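Local coordinates for iota-carrageenase (Alteromonas sp., PDB 1H80), which hydrolyses iota-carrageenan, a sulfated galactan of red algal cell walls, cutting its beta-1,4 linkages with inversion of anomeric configuration, at residues K136-K144 against R167-N176. Residues are numbered along the deposited sequence; the frame is centred on the assembly and turned at random.
Sequences KLGDVRNYK and RNGRLHWSRN
Arg141 pairs in parallel with Arg175, with Val140 level with Ser174, joining two successive coils of the right-handed beta-helix just before each strand turns a corner, at Asn142 and at Asn176. The register rests on three backbone bonds, with N-H...O angles of 149° to 154°: Arg175 N to Val140 O, Asn142 N to Arg175 O, and, past the corner, Tyr143 N to Asn176 O (3.0 Å). The tight part faces the buried interior. There Tyr143 CE1 lies 3.5 Å from Ser174 CB, and Val140 CG1 approaches the same carbon equally closely. Ser174 OG sits between its own backbone N and carbonyl carbon (chi1 70°), which brings it within hydrogen-bonding distance of Tyr143 OH (2.9 Å), either of the two able to donate, while Ile202 of the next coil touches both side chains.

The partly exposed Arg141 and Arg175 form a looser side with water. They run side by side, CD of Arg175 lying over one face of the Arg141 guanidinium, 3.3 Å from NE; bending at chi3 and a salt bridge to Asp200 take the Arg175 head elsewhere. At its edge is a tight point: Arg167 grips Asp139 OD2 end-on through NH1 (2.7 Å) and NH2 (2.9 Å), the planes only 18° apart, and NH2 lies above one face of the His172 ring, near its rim. Replacing Arg167 with a leucine would probably leave OD2 without both donors and uncover that face of His172, although Arg109 would still pair with OD1. A water accepts from Arg141 NE and donates to Trp173 O and, at 2.7 Å, to Asp139 OD1.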
loop_
_atom_site.group_PDB
_atom_site.type_symbol
_atom_site.label_atom_id
_atom_site.label_comp_id
_atom_site.label_asym_id
_atom_site.label_seq_id
_atom_site.Cartn_x
_atom_site.Cartn_y
_atom_site.Cartn_z
ATOM N N LYS A 136 7.822 -7.239 4.587
ATOM C CA LYS A 136 7.785 -7.745 3.227
ATOM C C LYS A 136 7.265 -9.157 3.445
ATOM O O LYS A 136 7.900 -9.963 4.129
ATOM C CB LYS A 136 9.160 -7.795 2.568
ATOM C CG LYS A 136 9.067 -8.334 1.144
ATOM C CD LYS A 136 10.376 -8.246 0.386
ATOM C CE LYS A 136 10.202 -8.785 -1.025
ATOM N NZ LYS A 136 11.450 -8.683 -1.834
ATOM N N LEU A 137 6.093 -9.442 2.891
ATOM C CA LEU A 137 5.475 -10.750 3.049
ATOM C C LEU A 137 5.667 -11.596 1.806
ATOM O O LEU A 137 5.634 -11.088 0.684
ATOM C CB LEU A 137 3.979 -10.592 3.324
ATOM C CG LEU A 137 3.597 -9.589 4.416
ATOM C CD1 LEU A 137 2.086 -9.554 4.550
ATOM C CD2 LEU A 137 4.250 -9.972 5.740
ATOM N N GLY A 138 5.874 -12.891 2.023
ATOM C CA GLY A 138 6.048 -13.822 0.927
ATOM C C GLY A 138 5.206 -15.061 1.169
ATOM O O GLY A 138 3.973 -14.991 1.220
ATOM N N ASP A 139 5.873 -16.199 1.328
ATOM C CA ASP A 139 5.191 -17.463 1.560
ATOM C C ASP A 139 4.796 -17.605 3.026
ATOM O O ASP A 139 5.451 -18.311 3.799
ATOM C CB ASP A 139 6.096 -18.629 1.161
ATOM C CG ASP A 139 5.345 -19.944 1.070
ATOM O OD1 ASP A 139 4.206 -20.032 1.580
ATOM O OD2 ASP A 139 5.903 -20.900 0.493
ATOM N N VAL A 140 3.720 -16.923 3.397
ATOM C CA VAL A 140 3.214 -16.966 4.759
ATOM C C VAL A 140 1.702 -17.144 4.727
ATOM O O VAL A 140 1.016 -16.540 3.906
ATOM C CB VAL A 140 3.592 -15.670 5.536
ATOM C CG1 VAL A 140 3.100 -14.439 4.793
ATOM C CG2 VAL A 140 3.005 -15.711 6.938
ATOM N N ARG A 141 1.197 -18.006 5.605
ATOM C CA ARG A 141 -0.238 -18.262 5.692
ATOM C C ARG A 141 -0.654 -18.283 7.143
ATOM O O ARG A 141 0.110 -18.721 8.008
ATOM C CB ARG A 141 -0.598 -19.597 5.055
ATOM C CG ARG A 141 -0.175 -19.702 3.616
ATOM C CD ARG A 141 -0.663 -20.988 2.994
ATOM N NE ARG A 141 -0.077 -21.151 1.672
ATOM C CZ ARG A 141 -0.306 -22.184 0.873
ATOM N NH1 ARG A 141 -1.120 -23.161 1.257
ATOM N NH2 ARG A 141 0.293 -22.242 -0.306
ATOM N N ASN A 142 -1.880 -17.827 7.381
ATOM C CA ASN A 142 -2.485 -17.732 8.700
ATOM C C ASN A 142 -1.671 -16.769 9.542
ATOM O O ASN A 142 -0.918 -17.162 10.438
ATOM C CB ASN A 142 -2.572 -19.092 9.387
ATOM C CG ASN A 142 -3.475 -19.049 10.592
ATOM O OD1 ASN A 142 -4.531 -18.419 10.551
ATOM N ND2 ASN A 142 -3.073 -19.703 11.670
ATOM N N TYR A 143 -1.832 -15.491 9.239
ATOM C CA TYR A 143 -1.078 -14.476 9.943
ATOM C C TYR A 143 -1.893 -13.255 10.295
ATOM O O TYR A 143 -2.962 -13.011 9.741
ATOM C CB TYR A 143 0.130 -14.049 9.104
ATOM C CG TYR A 143 -0.208 -13.353 7.803
ATOM C CD1 TYR A 143 -0.487 -14.081 6.643
ATOM C CD2 TYR A 143 -0.194 -11.965 7.722
ATOM C CE1 TYR A 143 -0.734 -13.432 5.428
ATOM C CE2 TYR A 143 -0.439 -11.310 6.520
ATOM C CZ TYR A 143 -0.702 -12.045 5.379
ATOM O OH TYR A 143 -0.893 -11.380 4.192
ATOM N N LYS A 144 -1.366 -12.485 11.234
ATOM C CA LYS A 144 -2.022 -11.272 11.673
ATOM C C LYS A 144 -0.959 -10.248 12.026
ATOM O O LYS A 144 -0.055 -10.529 12.811
ATOM C CB LYS A 144 -2.905 -11.564 12.888
ATOM C CG LYS A 144 -3.725 -10.380 13.364
ATOM C CD LYS A 144 -4.523 -10.759 14.611
ATOM C CE LYS A 144 -5.423 -9.626 15.065
ATOM N NZ LYS A 144 -6.119 -9.986 16.335
ATOM N N ARG A 167 10.491 -19.719 -5.547
ATOM C CA ARG A 167 11.003 -20.934 -4.928
ATOM C C ARG A 167 10.568 -22.147 -5.742
ATOM O O ARG A 167 9.406 -22.264 -6.139
ATOM C CB ARG A 167 10.510 -21.077 -3.484
ATOM C CG ARG A 167 11.318 -22.096 -2.687
ATOM C CD ARG A 167 10.762 -22.338 -1.290
ATOM N NE ARG A 167 9.445 -22.965 -1.328
ATOM C CZ ARG A 167 8.313 -22.343 -1.017
ATOM N NH1 ARG A 167 8.335 -21.072 -0.639
ATOM N NH2 ARG A 167 7.159 -22.993 -1.090
ATOM N N ASN A 168 11.520 -23.036 -6.003
ATOM C CA ASN A 168 11.265 -24.252 -6.763
ATOM C C ASN A 168 10.645 -24.011 -8.138
ATOM O O ASN A 168 9.793 -24.777 -8.589
ATOM C CB ASN A 168 10.388 -25.195 -5.942
ATOM C CG ASN A 168 11.095 -25.714 -4.701
ATOM O OD1 ASN A 168 10.490 -25.849 -3.638
ATOM N ND2 ASN A 168 12.382 -26.016 -4.834
ATOM N N GLY A 169 11.071 -22.936 -8.796
ATOM C CA GLY A 169 10.584 -22.641 -10.132
ATOM C C GLY A 169 9.260 -21.920 -10.297
ATOM O O GLY A 169 8.793 -21.742 -11.423
ATOM N N ARG A 170 8.643 -21.505 -9.198
ATOM C CA ARG A 170 7.371 -20.798 -9.294
ATOM C C ARG A 170 7.250 -19.741 -8.206
ATOM O O ARG A 170 8.114 -19.634 -7.334
ATOM C CB ARG A 170 6.203 -21.774 -9.183
ATOM C CG ARG A 170 6.185 -22.573 -7.895
ATOM C CD ARG A 170 4.778 -23.013 -7.585
ATOM N NE ARG A 170 3.915 -21.845 -7.458
ATOM C CZ ARG A 170 2.804 -21.644 -8.159
ATOM N NH1 ARG A 170 2.396 -22.541 -9.045
ATOM N NH2 ARG A 170 2.110 -20.529 -7.986
ATOM N N LEU A 171 6.172 -18.965 -8.263
ATOM C CA LEU A 171 5.948 -17.916 -7.277
ATOM C C LEU A 171 5.051 -18.360 -6.136
ATOM O O LEU A 171 4.162 -19.194 -6.301
ATOM C CB LEU A 171 5.335 -16.682 -7.935
ATOM C CG LEU A 171 6.152 -16.047 -9.060
ATOM C CD1 LEU A 171 5.491 -14.739 -9.457
ATOM C CD2 LEU A 171 7.586 -15.814 -8.606
ATOM N N HIS A 172 5.301 -17.779 -4.973
ATOM C CA HIS A 172 4.541 -18.073 -3.772
ATOM C C HIS A 172 4.181 -16.745 -3.136
ATOM O O HIS A 172 4.909 -15.768 -3.275
ATOM C CB HIS A 172 5.397 -18.888 -2.807
ATOM C CG HIS A 172 5.929 -20.150 -3.407
ATOM N ND1 HIS A 172 5.209 -21.325 -3.427
ATOM C CD2 HIS A 172 7.090 -20.406 -4.052
ATOM C CE1 HIS A 172 5.906 -22.253 -4.059
ATOM N NE2 HIS A 172 7.050 -21.722 -4.449
ATOM N N TRP A 173 3.050 -16.704 -2.448
ATOM C CA TRP A 173 2.633 -15.473 -1.800
ATOM C C TRP A 173 1.730 -15.796 -0.630
ATOM O O TRP A 173 1.418 -16.959 -0.393
ATOM C CB TRP A 173 1.946 -14.542 -2.802
ATOM C CG TRP A 173 0.780 -15.139 -3.503
ATOM C CD1 TRP A 173 -0.507 -15.170 -3.067
ATOM C CD2 TRP A 173 0.795 -15.808 -4.767
ATOM N NE1 TRP A 173 -1.302 -15.817 -3.980
ATOM C CE2 TRP A 173 -0.527 -16.221 -5.035
ATOM C CE3 TRP A 173 1.798 -16.102 -5.700
ATOM C CZ2 TRP A 173 -0.875 -16.913 -6.199
ATOM C CZ3 TRP A 173 1.452 -16.790 -6.857
ATOM C CH2 TRP A 173 0.129 -17.186 -7.094
ATOM N N SER A 174 1.309 -14.771 0.097
ATOM C CA SER A 174 0.509 -15.006 1.288
ATOM C C SER A 174 -0.967 -15.306 1.104
ATOM O O SER A 174 -1.594 -14.925 0.111
ATOM C CB SER A 174 0.682 -13.841 2.268
ATOM O OG SER A 174 0.078 -12.655 1.789
ATOM N N ARG A 175 -1.507 -16.012 2.090
ATOM C CA ARG A 175 -2.909 -16.385 2.103
ATOM C C ARG A 175 -3.372 -16.425 3.546
ATOM O O ARG A 175 -2.590 -16.728 4.449
ATOM C CB ARG A 175 -3.119 -17.787 1.535
ATOM C CG ARG A 175 -2.299 -18.144 0.330
ATOM C CD ARG A 175 -2.502 -19.624 0.035
ATOM N NE ARG A 175 -3.857 -19.924 -0.416
ATOM C CZ ARG A 175 -4.333 -19.633 -1.625
ATOM N NH1 ARG A 175 -3.567 -19.030 -2.524
ATOM N NH2 ARG A 175 -5.583 -19.945 -1.938
ATOM N N ASN A 176 -4.646 -16.119 3.748
ATOM C CA ASN A 176 -5.263 -16.178 5.065
ATOM C C ASN A 176 -4.566 -15.312 6.094
ATOM O O ASN A 176 -3.766 -15.784 6.901
ATOM C CB ASN A 176 -5.301 -17.634 5.538
ATOM C CG ASN A 176 -5.843 -18.572 4.478
ATOM O OD1 ASN A 176 -6.745 -18.215 3.722
ATOM N ND2 ASN A 176 -5.299 -19.782 4.422
HETATM O O HOH W 1 1.779 -19.479 0.535
HETATM O O HOH W 2 3.196 -21.700 -1.574
#